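Local coordinates for beta-fructofuranosidase (Arthrobacter, PDB 3WPU), which belongs to the levansucrase/invertase family of the beta-fructosidase clan, whose members are built around a five-bladed beta-propeller domain, at residues Asp22-Lys27 / Arg379-Pro384; Glu258-Phe263 / Val308-Ala313; Gln341-Asp346 / His423-Gly428; Asp346-Leu351 / Val374-Arg379. One frame throughout, in Å; residues are numbered along the deposited sequence.

Interaction 1. Residues Asp22-Lys27 / Arg379-Pro384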
# COMPACT_ATOMS: atom_id res chain seq x y z
N ASP A 22 -18.12 -15.42 5.11
CA ASP A 22 -18.16 -16.62 4.29
C ASP A 22 -16.77 -17.13 3.93
O ASP A 22 -15.79 -16.41 4.11
CB ASP A 22 -18.92 -16.35 2.97
CG ASP A 22 -20.43 -16.27 3.16
OD1 ASP A 22 -20.94 -16.74 4.21
OD2 ASP A 22 -21.13 -15.74 2.26
N ASP A 23 -16.70 -18.36 3.46
CA ASP A 23 -15.42 -19.03 3.23
C ASP A 23 -14.87 -18.89 1.82
O ASP A 23 -13.75 -19.35 1.55
CB ASP A 23 -15.57 -20.49 3.63
CG ASP A 23 -15.81 -20.61 5.09
OD1 ASP A 23 -16.99 -20.70 5.50
OD2 ASP A 23 -14.84 -20.51 5.82
N PHE A 24 -15.61 -18.26 0.93
CA PHE A 24 -15.16 -18.13 -0.44
C PHE A 24 -13.90 -17.29 -0.53
O PHE A 24 -13.86 -16.16 -0.06
CB PHE A 24 -16.22 -17.46 -1.29
CG PHE A 24 -15.83 -17.35 -2.72
CD1 PHE A 24 -16.10 -18.38 -3.61
CD2 PHE A 24 -15.14 -16.23 -3.17
CE1 PHE A 24 -15.74 -18.26 -4.96
CE2 PHE A 24 -14.75 -16.12 -4.50
CZ PHE A 24 -15.05 -17.14 -5.39
N THR A 25 -12.90 -17.83 -1.22
CA THR A 25 -11.65 -17.11 -1.49
C THR A 25 -11.48 -17.06 -3.00
O THR A 25 -11.44 -18.12 -3.67
CB THR A 25 -10.46 -17.84 -0.88
OG1 THR A 25 -10.57 -17.92 0.54
CG2 THR A 25 -9.14 -17.12 -1.21
N ALA A 26 -11.37 -15.84 -3.53
CA ALA A 26 -11.13 -15.62 -4.96
C ALA A 26 -9.71 -16.04 -5.28
O ALA A 26 -8.83 -15.91 -4.43
CB ALA A 26 -11.31 -14.17 -5.34
N LYS A 27 -9.52 -16.53 -6.50
CA LYS A 27 -8.18 -16.91 -6.99
C LYS A 27 -7.74 -16.01 -8.10
O LYS A 27 -8.48 -15.76 -9.07
CB LYS A 27 -8.20 -18.36 -7.48
CG LYS A 27 -8.54 -19.37 -6.39
CD LYS A 27 -8.48 -20.78 -6.93
CE LYS A 27 -8.84 -21.79 -5.87
NZ LYS A 27 -10.30 -21.79 -5.64
N ARG A 379 -15.66 -9.41 -0.15
CA ARG A 379 -15.49 -10.82 -0.50
C ARG A 379 -16.34 -11.10 -1.73
O ARG A 379 -17.57 -11.05 -1.69
CB ARG A 379 -15.87 -11.75 0.67
CG ARG A 379 -15.61 -13.22 0.38
CD ARG A 379 -15.95 -14.19 1.50
NE ARG A 379 -15.33 -13.79 2.75
CZ ARG A 379 -14.04 -13.97 3.04
NH1 ARG A 379 -13.27 -14.62 2.20
NH2 ARG A 379 -13.57 -13.53 4.20
N SER A 380 -15.68 -11.35 -2.84
CA SER A 380 -16.37 -11.61 -4.08
C SER A 380 -15.55 -12.52 -4.97
O SER A 380 -14.37 -12.74 -4.70
CB SER A 380 -16.70 -10.28 -4.76
OG SER A 380 -15.52 -9.58 -5.15
N ASP A 381 -16.13 -13.01 -6.06
CA ASP A 381 -15.33 -13.70 -7.06
C ASP A 381 -14.66 -12.66 -7.94
O ASP A 381 -15.09 -12.38 -9.07
CB ASP A 381 -16.14 -14.71 -7.88
CG ASP A 381 -15.29 -15.42 -8.91
OD1 ASP A 381 -14.03 -15.36 -8.80
OD2 ASP A 381 -15.84 -16.02 -9.85
N TYR A 382 -13.60 -12.08 -7.39
CA TYR A 382 -12.93 -10.94 -7.99
C TYR A 382 -12.48 -11.21 -9.43
O TYR A 382 -11.98 -12.29 -9.75
CB TYR A 382 -11.70 -10.58 -7.16
CG TYR A 382 -11.97 -9.72 -5.94
CD1 TYR A 382 -11.99 -10.27 -4.66
CD2 TYR A 382 -12.19 -8.34 -6.08
CE1 TYR A 382 -12.25 -9.48 -3.54
CE2 TYR A 382 -12.42 -7.55 -4.96
CZ TYR A 382 -12.44 -8.12 -3.69
OH TYR A 382 -12.68 -7.28 -2.62
N GLN A 383 -12.68 -10.19 -10.26
CA GLN A 383 -12.21 -10.19 -11.63
C GLN A 383 -10.89 -9.43 -11.66
O GLN A 383 -10.89 -8.22 -11.43
CB GLN A 383 -13.21 -9.43 -12.49
CG GLN A 383 -12.78 -9.19 -13.92
CD GLN A 383 -12.51 -10.51 -14.63
OE1 GLN A 383 -13.41 -11.35 -14.76
NE2 GLN A 383 -11.27 -10.74 -15.00
N PRO A 384 -9.78 -10.12 -11.95
CA PRO A 384 -8.55 -9.35 -12.14
C PRO A 384 -8.66 -8.35 -13.28
O PRO A 384 -9.27 -8.64 -14.31
CB PRO A 384 -7.52 -10.43 -12.47
CG PRO A 384 -8.04 -11.67 -11.85
CD PRO A 384 -9.53 -11.56 -12.11
O HOH W 1 -11.95 -17.08 -7.97
O HOH W 2 -9.40 -13.01 -8.74
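R379 meets the 22-27 segment with its guanidinium, and this is the tight end of the contact. NH1 of R379 donates to the carbonyl O of F24 at 2.8 Å, with an N-H...O angle of 157° and the acceptor near the guanidinium plane. The carbonyl O of D22 lies over one face, 3.0 Å above it toward the rim, too poorly angled to bond NE. With CG anti to the backbone N (chi1 -176°), the arginine reaches along the segment, and a bend at chi3 turns its head to these carbonyls. P20, P325 and P326 supply further carbonyl acceptors. Next along, the F24 ring meets S380 by its edge, CE2 to the carbonyl O at 3.4 Å, while F24 CZ packs on D381 CB at 3.6 Å. A26 CB sits at the edge of the Y382 ring, 4.0 Å from CD1. Beyond A26 the fit loosens and water fills in: one molecule links K27 N to D381 OD1, another links the carbonyl O atoms of K27 and Y382. D381 is also held by H13 and T14. Strand 26-27 borders strand 321-331 through backbone bonds of A26, whereas strand 383-384 pairs with strand 369-375.

Interaction 2. Residues Glu258-Phe263 / Val308-Ala313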
# COMPACT_ATOMS: atom_id res chain seq x y z
N GLU A 258 -19.37 -1.39 10.84
CA GLU A 258 -18.38 -2.41 11.10
C GLU A 258 -17.05 -1.91 10.57
O GLU A 258 -17.04 -1.08 9.69
CB GLU A 258 -18.75 -3.71 10.41
CG GLU A 258 -20.04 -4.30 10.97
CD GLU A 258 -20.37 -5.66 10.40
OE1 GLU A 258 -20.00 -5.94 9.24
OE2 GLU A 258 -21.03 -6.44 11.13
N THR A 259 -15.96 -2.38 11.16
CA THR A 259 -14.61 -2.07 10.64
C THR A 259 -13.91 -3.34 10.22
O THR A 259 -13.82 -4.31 10.99
CB THR A 259 -13.76 -1.30 11.66
OG1 THR A 259 -14.47 -0.11 12.06
CG2 THR A 259 -12.38 -0.90 11.05
N PHE A 260 -13.35 -3.31 9.00
CA PHE A 260 -12.59 -4.43 8.46
C PHE A 260 -11.17 -4.02 8.23
O PHE A 260 -10.84 -2.85 8.31
CB PHE A 260 -13.19 -4.93 7.16
CG PHE A 260 -14.54 -5.56 7.33
CD1 PHE A 260 -14.64 -6.91 7.64
CD2 PHE A 260 -15.68 -4.81 7.20
CE1 PHE A 260 -15.88 -7.50 7.83
CE2 PHE A 260 -16.93 -5.40 7.39
CZ PHE A 260 -17.01 -6.73 7.69
N MET A 261 -10.35 -5.03 7.99
CA MET A 261 -8.93 -4.85 7.68
C MET A 261 -8.53 -5.86 6.63
O MET A 261 -8.90 -7.03 6.72
CB MET A 261 -8.11 -5.07 8.96
CG MET A 261 -6.57 -5.07 8.80
SD MET A 261 -5.78 -5.82 10.24
CE MET A 261 -6.23 -4.69 11.56
N VAL A 262 -7.71 -5.44 5.67
CA VAL A 262 -7.00 -6.36 4.82
C VAL A 262 -5.51 -6.26 5.11
O VAL A 262 -5.03 -5.28 5.68
CB VAL A 262 -7.29 -6.19 3.30
CG1 VAL A 262 -8.74 -6.56 2.99
CG2 VAL A 262 -7.01 -4.79 2.82
N PHE A 263 -4.84 -7.35 4.79
CA PHE A 263 -3.41 -7.46 5.04
C PHE A 263 -2.85 -8.56 4.15
O PHE A 263 -3.59 -9.35 3.58
CB PHE A 263 -3.15 -7.79 6.52
CG PHE A 263 -3.92 -8.98 7.01
CD1 PHE A 263 -3.39 -10.26 6.91
CD2 PHE A 263 -5.18 -8.83 7.53
CE1 PHE A 263 -4.10 -11.36 7.31
CE2 PHE A 263 -5.91 -9.94 7.93
CZ PHE A 263 -5.36 -11.20 7.83
N VAL A 308 -4.30 -12.58 0.38
CA VAL A 308 -4.76 -11.36 0.99
C VAL A 308 -5.80 -11.75 2.00
O VAL A 308 -6.81 -12.38 1.67
CB VAL A 308 -5.36 -10.33 -0.01
CG1 VAL A 308 -5.92 -9.15 0.74
CG2 VAL A 308 -4.27 -9.88 -0.99
N GLY A 309 -5.53 -11.38 3.25
CA GLY A 309 -6.42 -11.66 4.37
C GLY A 309 -7.43 -10.59 4.68
O GLY A 309 -7.32 -9.45 4.23
N LEU A 310 -8.46 -10.99 5.43
CA LEU A 310 -9.50 -10.10 5.92
C LEU A 310 -9.67 -10.36 7.42
O LEU A 310 -9.53 -11.52 7.89
CB LEU A 310 -10.83 -10.39 5.21
CG LEU A 310 -11.96 -9.39 5.47
CD1 LEU A 310 -11.68 -8.00 4.92
CD2 LEU A 310 -13.28 -9.93 4.93
N ALA A 311 -9.91 -9.30 8.17
CA ALA A 311 -10.22 -9.39 9.59
C ALA A 311 -11.31 -8.37 9.89
O ALA A 311 -11.50 -7.39 9.17
CB ALA A 311 -9.01 -9.14 10.47
N LYS A 312 -12.05 -8.64 10.96
CA LYS A 312 -13.12 -7.79 11.41
C LYS A 312 -12.92 -7.40 12.87
O LYS A 312 -12.58 -8.24 13.71
CB LYS A 312 -14.44 -8.52 11.24
CG LYS A 312 -15.65 -7.72 11.68
CD LYS A 312 -16.90 -8.58 11.53
CE LYS A 312 -18.11 -7.79 11.96
NZ LYS A 312 -19.39 -8.47 11.62
N ALA A 313 -13.13 -6.11 13.17
CA ALA A 313 -12.98 -5.58 14.54
C ALA A 313 -14.15 -6.07 15.40
O ALA A 313 -15.31 -6.16 14.93
CB ALA A 313 -12.92 -4.07 14.54
O HOH W 3 -16.56 -4.39 13.24
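A trans first torsion (chi1 -180°) and a fully extended chain carry K312 alongside the F260 side chain to E258. Its CB lies 3.8 Å from F260 CE1, and NZ ends 2.7 Å from E258 OE2 in a salt bridge. The ammonium meets that oxygen 62° out of the carboxylate plane, and E21 gives the lysine a second acidic partner. F263 uses a different first torsion: its CG stands between the backbone N and the carbonyl carbon (chi1 52°), so the ring folds back across the neighbouring strand. There it lies over G309, whose CA is 3.9 Å from the ring centroid in a CH-pi contact; the lack of a side chain on G309 permits this approach. CE2 of the same ring reaches A311 CB at 4.1 Å, and Y233 meets F263 edge-to-face. V262 CG1 and L310 CD1 touch at 3.8 Å on the face that also carries F260 and K312. The pairing is antiparallel throughout: M261 and A311 exchange two backbone bonds, N to O, of 2.9 Å each. At F263 and G309 the two are unequal, F263 N to G309 O being the longer at 3.3 Å. F260/K312 and V262/L310 are the non-hydrogen-bonded pairs. Flanked by strands 245-250 and 321-331, the two strands form the middle of a four-stranded antiparallel meander, the up-and-down topology of a beta-propeller blade.

Interaction 3. Residues Gln341-Asp346 / His423-Gly428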
# COMPACT_ATOMS: atom_id res chain seq x y z
N GLN A 341 -5.13 -2.96 -0.35
CA GLN A 341 -6.14 -1.99 0.08
C GLN A 341 -7.41 -2.24 -0.70
O GLN A 341 -7.38 -2.77 -1.79
CB GLN A 341 -5.69 -0.55 -0.15
CG GLN A 341 -5.34 -0.25 -1.60
CD GLN A 341 -4.81 1.14 -1.85
OE1 GLN A 341 -3.65 1.28 -2.32
NE2 GLN A 341 -5.62 2.17 -1.59
N ILE A 342 -8.53 -1.83 -0.10
CA ILE A 342 -9.83 -1.87 -0.73
C ILE A 342 -10.26 -0.43 -1.00
O ILE A 342 -10.24 0.42 -0.10
CB ILE A 342 -10.87 -2.55 0.17
CG1 ILE A 342 -10.46 -4.02 0.45
CG2 ILE A 342 -12.22 -2.49 -0.49
CD1 ILE A 342 -10.60 -4.95 -0.70
N TYR A 343 -10.61 -0.19 -2.25
CA TYR A 343 -10.95 1.11 -2.80
C TYR A 343 -12.33 1.00 -3.41
O TYR A 343 -12.57 0.13 -4.25
CB TYR A 343 -9.90 1.44 -3.87
CG TYR A 343 -9.98 2.77 -4.54
CD1 TYR A 343 -9.17 3.83 -4.14
CD2 TYR A 343 -10.83 2.98 -5.65
CE1 TYR A 343 -9.22 5.05 -4.77
CE2 TYR A 343 -10.87 4.21 -6.29
CZ TYR A 343 -10.05 5.24 -5.85
OH TYR A 343 -10.05 6.47 -6.49
N PHE A 344 -13.24 1.85 -2.95
CA PHE A 344 -14.63 1.72 -3.34
C PHE A 344 -14.96 2.75 -4.42
O PHE A 344 -14.65 3.94 -4.29
CB PHE A 344 -15.52 1.90 -2.13
CG PHE A 344 -15.34 0.83 -1.09
CD1 PHE A 344 -15.85 -0.44 -1.30
CD2 PHE A 344 -14.65 1.10 0.08
CE1 PHE A 344 -15.68 -1.43 -0.33
CE2 PHE A 344 -14.49 0.13 1.05
CZ PHE A 344 -15.01 -1.14 0.85
N LYS A 345 -15.59 2.27 -5.48
CA LYS A 345 -15.98 3.13 -6.59
C LYS A 345 -17.15 2.53 -7.36
O LYS A 345 -17.15 1.35 -7.70
CB LYS A 345 -14.78 3.35 -7.54
CG LYS A 345 -15.12 4.31 -8.67
CD LYS A 345 -13.90 4.61 -9.51
CE LYS A 345 -14.17 5.61 -10.61
NZ LYS A 345 -15.02 5.05 -11.69
N ASP A 346 -18.17 3.37 -7.59
CA ASP A 346 -19.31 3.00 -8.45
C ASP A 346 -19.96 1.67 -8.07
O ASP A 346 -20.31 0.86 -8.95
CB ASP A 346 -18.88 3.01 -9.92
CG ASP A 346 -18.51 4.40 -10.42
OD1 ASP A 346 -19.00 5.38 -9.83
OD2 ASP A 346 -17.71 4.51 -11.36
N HIS A 423 3.28 1.12 -3.97
CA HIS A 423 2.32 2.08 -4.44
C HIS A 423 1.09 2.08 -3.53
O HIS A 423 0.76 1.08 -2.87
CB HIS A 423 1.81 1.71 -5.82
CG HIS A 423 2.86 1.56 -6.87
ND1 HIS A 423 3.88 0.65 -6.80
CD2 HIS A 423 3.00 2.19 -8.06
CE1 HIS A 423 4.61 0.72 -7.90
NE2 HIS A 423 4.09 1.65 -8.68
N TYR A 424 0.42 3.22 -3.51
CA TYR A 424 -0.79 3.38 -2.71
C TYR A 424 -1.74 4.24 -3.50
O TYR A 424 -1.39 5.34 -3.93
CB TYR A 424 -0.42 4.04 -1.37
CG TYR A 424 -1.63 4.28 -0.51
CD1 TYR A 424 -2.17 3.27 0.27
CD2 TYR A 424 -2.25 5.51 -0.51
CE1 TYR A 424 -3.31 3.46 1.02
CE2 TYR A 424 -3.39 5.73 0.25
CZ TYR A 424 -3.91 4.73 1.02
OH TYR A 424 -5.05 4.92 1.80
N VAL A 425 -2.98 3.73 -3.69
CA VAL A 425 -3.99 4.41 -4.48
C VAL A 425 -4.83 5.33 -3.58
O VAL A 425 -5.42 4.87 -2.59
CB VAL A 425 -4.92 3.40 -5.20
CG1 VAL A 425 -5.83 4.13 -6.17
CG2 VAL A 425 -4.08 2.34 -5.93
N MET A 426 -4.86 6.60 -3.95
CA MET A 426 -5.47 7.68 -3.20
C MET A 426 -6.76 8.09 -3.89
O MET A 426 -7.02 7.71 -5.03
CB MET A 426 -4.50 8.87 -3.17
CG MET A 426 -3.15 8.47 -2.63
SD MET A 426 -1.98 9.82 -2.31
CE MET A 426 -1.67 10.37 -3.99
N PRO A 427 -7.56 8.91 -3.20
CA PRO A 427 -8.81 9.34 -3.82
C PRO A 427 -8.61 9.99 -5.19
O PRO A 427 -7.59 10.68 -5.44
CB PRO A 427 -9.36 10.33 -2.79
CG PRO A 427 -8.82 9.81 -1.49
CD PRO A 427 -7.40 9.44 -1.84
N GLY A 428 -9.54 9.68 -6.10
CA GLY A 428 -9.47 10.16 -7.47
C GLY A 428 -8.46 9.43 -8.35
O GLY A 428 -8.13 9.90 -9.44
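The Q341 amide lies over one face of the Y424 ring, its plane 21° from the ring plane and NE2 3.7 Å above the ring, offset toward the rim. The Y343 ring is approached differently: its edge receives the carbonyl O of M426, 3.5 Å from CE1, while V425 CG1 comes in obliquely, 3.8 Å from the same CE1. The Y343 hydroxyl accepts a weak hydrogen bond from G429 N. The amide is fixed by two bonds to the backbone of one residue. V425 N donates to Q341 OE1 at 2.9 Å, almost straight at 175°, and Q341 NE2 donates to a lone pair of V425 O, also at 2.9 Å. With both amide atoms engaged, the rotation of the group is set, and the side chain binds V425 much as a neighbouring strand would. The position of CG between the backbone N and carbonyl carbon (chi1 58°) directs it there. The carbonyl O of H423, buried here, finds no partner in the model. The backbones form no ladder, since the strand axes stay 8.7 Å apart. Strand 340-345 pairs with strand 348-355, strand 423-425 with strand 430-434, and F248 of strand 245-250 packs against both Q341 and Y424.

Interaction 4. Residues Asp346-Leu351 / Val374-Arg379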
# COMPACT_ATOMS: atom_id res chain seq x y z
N ASP A 346 -18.17 3.37 -7.59
CA ASP A 346 -19.31 3.00 -8.45
C ASP A 346 -19.96 1.67 -8.07
O ASP A 346 -20.31 0.86 -8.95
CB ASP A 346 -18.88 3.01 -9.92
CG ASP A 346 -18.51 4.40 -10.42
OD1 ASP A 346 -19.00 5.38 -9.83
OD2 ASP A 346 -17.71 4.51 -11.36
N GLY A 347 -20.07 1.44 -6.77
CA GLY A 347 -20.73 0.23 -6.25
C GLY A 347 -19.89 -1.03 -6.29
O GLY A 347 -20.38 -2.13 -6.05
N LYS A 348 -18.61 -0.87 -6.63
CA LYS A 348 -17.67 -1.98 -6.68
C LYS A 348 -16.65 -1.90 -5.56
O LYS A 348 -16.34 -0.82 -5.06
CB LYS A 348 -16.87 -1.95 -7.99
CG LYS A 348 -17.69 -2.15 -9.26
CD LYS A 348 -18.31 -3.52 -9.36
CE LYS A 348 -19.01 -3.71 -10.70
NZ LYS A 348 -19.44 -5.10 -10.93
N SER A 349 -16.12 -3.07 -5.20
CA SER A 349 -14.94 -3.18 -4.37
C SER A 349 -13.74 -3.44 -5.29
O SER A 349 -13.74 -4.43 -6.02
CB SER A 349 -15.09 -4.36 -3.42
OG SER A 349 -13.90 -4.58 -2.69
N TYR A 350 -12.76 -2.54 -5.25
CA TYR A 350 -11.48 -2.74 -5.93
C TYR A 350 -10.45 -3.15 -4.88
O TYR A 350 -10.24 -2.43 -3.91
CB TYR A 350 -11.02 -1.45 -6.61
CG TYR A 350 -11.79 -1.13 -7.86
CD1 TYR A 350 -11.37 -1.60 -9.11
CD2 TYR A 350 -12.99 -0.43 -7.80
CE1 TYR A 350 -12.10 -1.34 -10.26
CE2 TYR A 350 -13.72 -0.15 -8.96
CZ TYR A 350 -13.28 -0.61 -10.18
OH TYR A 350 -14.01 -0.36 -11.34
N LEU A 351 -9.80 -4.29 -5.10
CA LEU A 351 -8.74 -4.71 -4.23
C LEU A 351 -7.48 -4.43 -5.03
O LEU A 351 -7.35 -4.95 -6.14
CB LEU A 351 -8.86 -6.20 -3.91
CG LEU A 351 -7.62 -6.90 -3.36
CD1 LEU A 351 -7.12 -6.24 -2.10
CD2 LEU A 351 -7.85 -8.39 -3.13
N VAL A 374 -11.60 -6.51 -9.19
CA VAL A 374 -12.85 -5.82 -8.92
C VAL A 374 -13.98 -6.80 -8.73
O VAL A 374 -14.04 -7.83 -9.38
CB VAL A 374 -13.18 -4.82 -10.06
CG1 VAL A 374 -13.43 -5.50 -11.40
CG2 VAL A 374 -14.34 -3.93 -9.65
N GLY A 375 -14.89 -6.44 -7.83
CA GLY A 375 -16.06 -7.29 -7.65
C GLY A 375 -17.14 -6.54 -6.96
O GLY A 375 -17.02 -5.36 -6.67
N ASP A 376 -18.22 -7.26 -6.66
CA ASP A 376 -19.40 -6.64 -6.08
C ASP A 376 -19.44 -6.56 -4.56
O ASP A 376 -20.41 -6.07 -4.00
CB ASP A 376 -20.64 -7.40 -6.59
CG ASP A 376 -20.92 -7.11 -8.06
OD1 ASP A 376 -20.55 -6.03 -8.56
OD2 ASP A 376 -21.58 -7.95 -8.70
N GLY A 377 -18.41 -7.07 -3.89
CA GLY A 377 -18.31 -7.07 -2.44
C GLY A 377 -16.86 -7.20 -2.04
O GLY A 377 -16.02 -7.60 -2.87
N ILE A 378 -16.56 -6.87 -0.78
CA ILE A 378 -15.17 -7.02 -0.28
C ILE A 378 -14.71 -8.49 -0.34
O ILE A 378 -13.53 -8.78 -0.58
CB ILE A 378 -14.94 -6.40 1.11
CG1 ILE A 378 -15.82 -7.08 2.19
CG2 ILE A 378 -15.26 -4.91 1.01
CD1 ILE A 378 -15.51 -6.56 3.57
N ARG A 379 -15.66 -9.41 -0.15
CA ARG A 379 -15.49 -10.82 -0.50
C ARG A 379 -16.34 -11.10 -1.73
O ARG A 379 -17.57 -11.05 -1.69
CB ARG A 379 -15.87 -11.75 0.67
CG ARG A 379 -15.61 -13.22 0.38
CD ARG A 379 -15.95 -14.19 1.50
NE ARG A 379 -15.33 -13.79 2.75
CZ ARG A 379 -14.04 -13.97 3.04
NH1 ARG A 379 -13.27 -14.62 2.20
NH2 ARG A 379 -13.57 -13.53 4.20
O HOH W 4 -22.05 -3.69 -7.80
O HOH W 5 -21.56 -7.23 -11.48
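Backbone pairing between S349 and G375 anchors the contact: S349 N to G375 O and G375 N to S349 O are both 2.9 Å, an antiparallel hydrogen-bonded pair. Y350 and V374 follow as a non-hydrogen-bonded pair. Their side chains lie side by side and make the apolar part. V374 CG2 sits over one face of the Y350 ring, 3.6 Å from its centroid and 17° off the normal, a CH-pi contact; it also touches K348 CB at 3.6 Å. P464 O receives a hydrogen bond from the Y350 hydroxyl. The charged part is at the surface. A bend at chi2 (-66°) runs the end of K348 alongside D376, and NZ forms a salt bridge with OD1 of D376 at 2.8 Å, on its syn side and 27° out of the carboxylate plane. A water joins OD1 of D376 to G347 O, and Q15 also takes a bond from the lysine. S349 CB packs 3.4 Å from the carbonyl O of G377. D346 and G347, both with positive phi and psi, fit a type I' turn in the hairpin of strands 340-345 and 348-355. With strand 369-375 added by the S349/G375 pairing, the hairpin becomes an antiparallel meander, consistent with one propeller blade.

Interaction 4 and the 341-346 side of interaction 3 belong to one sheet, sharing D346, and Y343 N lies 2.8 Å from Y350 O, a probable hydrogen bond. Strand 423-425 belongs to another, so interaction 3 joins two sheets. Interaction 1 continues from interaction 4 through the shared R379, their centres about 10 Å apart, with Q383 N 2.9 Å from V374 O and Y382 OH 3.0 Å from S349 OG. Interaction 2 lies in a third sheet, which strand 26-27 also joins. It packs against the others by side chains: L310 CD2 on R379 NH2 at 3.7 Å, F260 CG on I378 CD1 at 4.0 Å and V262 CG1 on I342 CG1 at 4.0 Å.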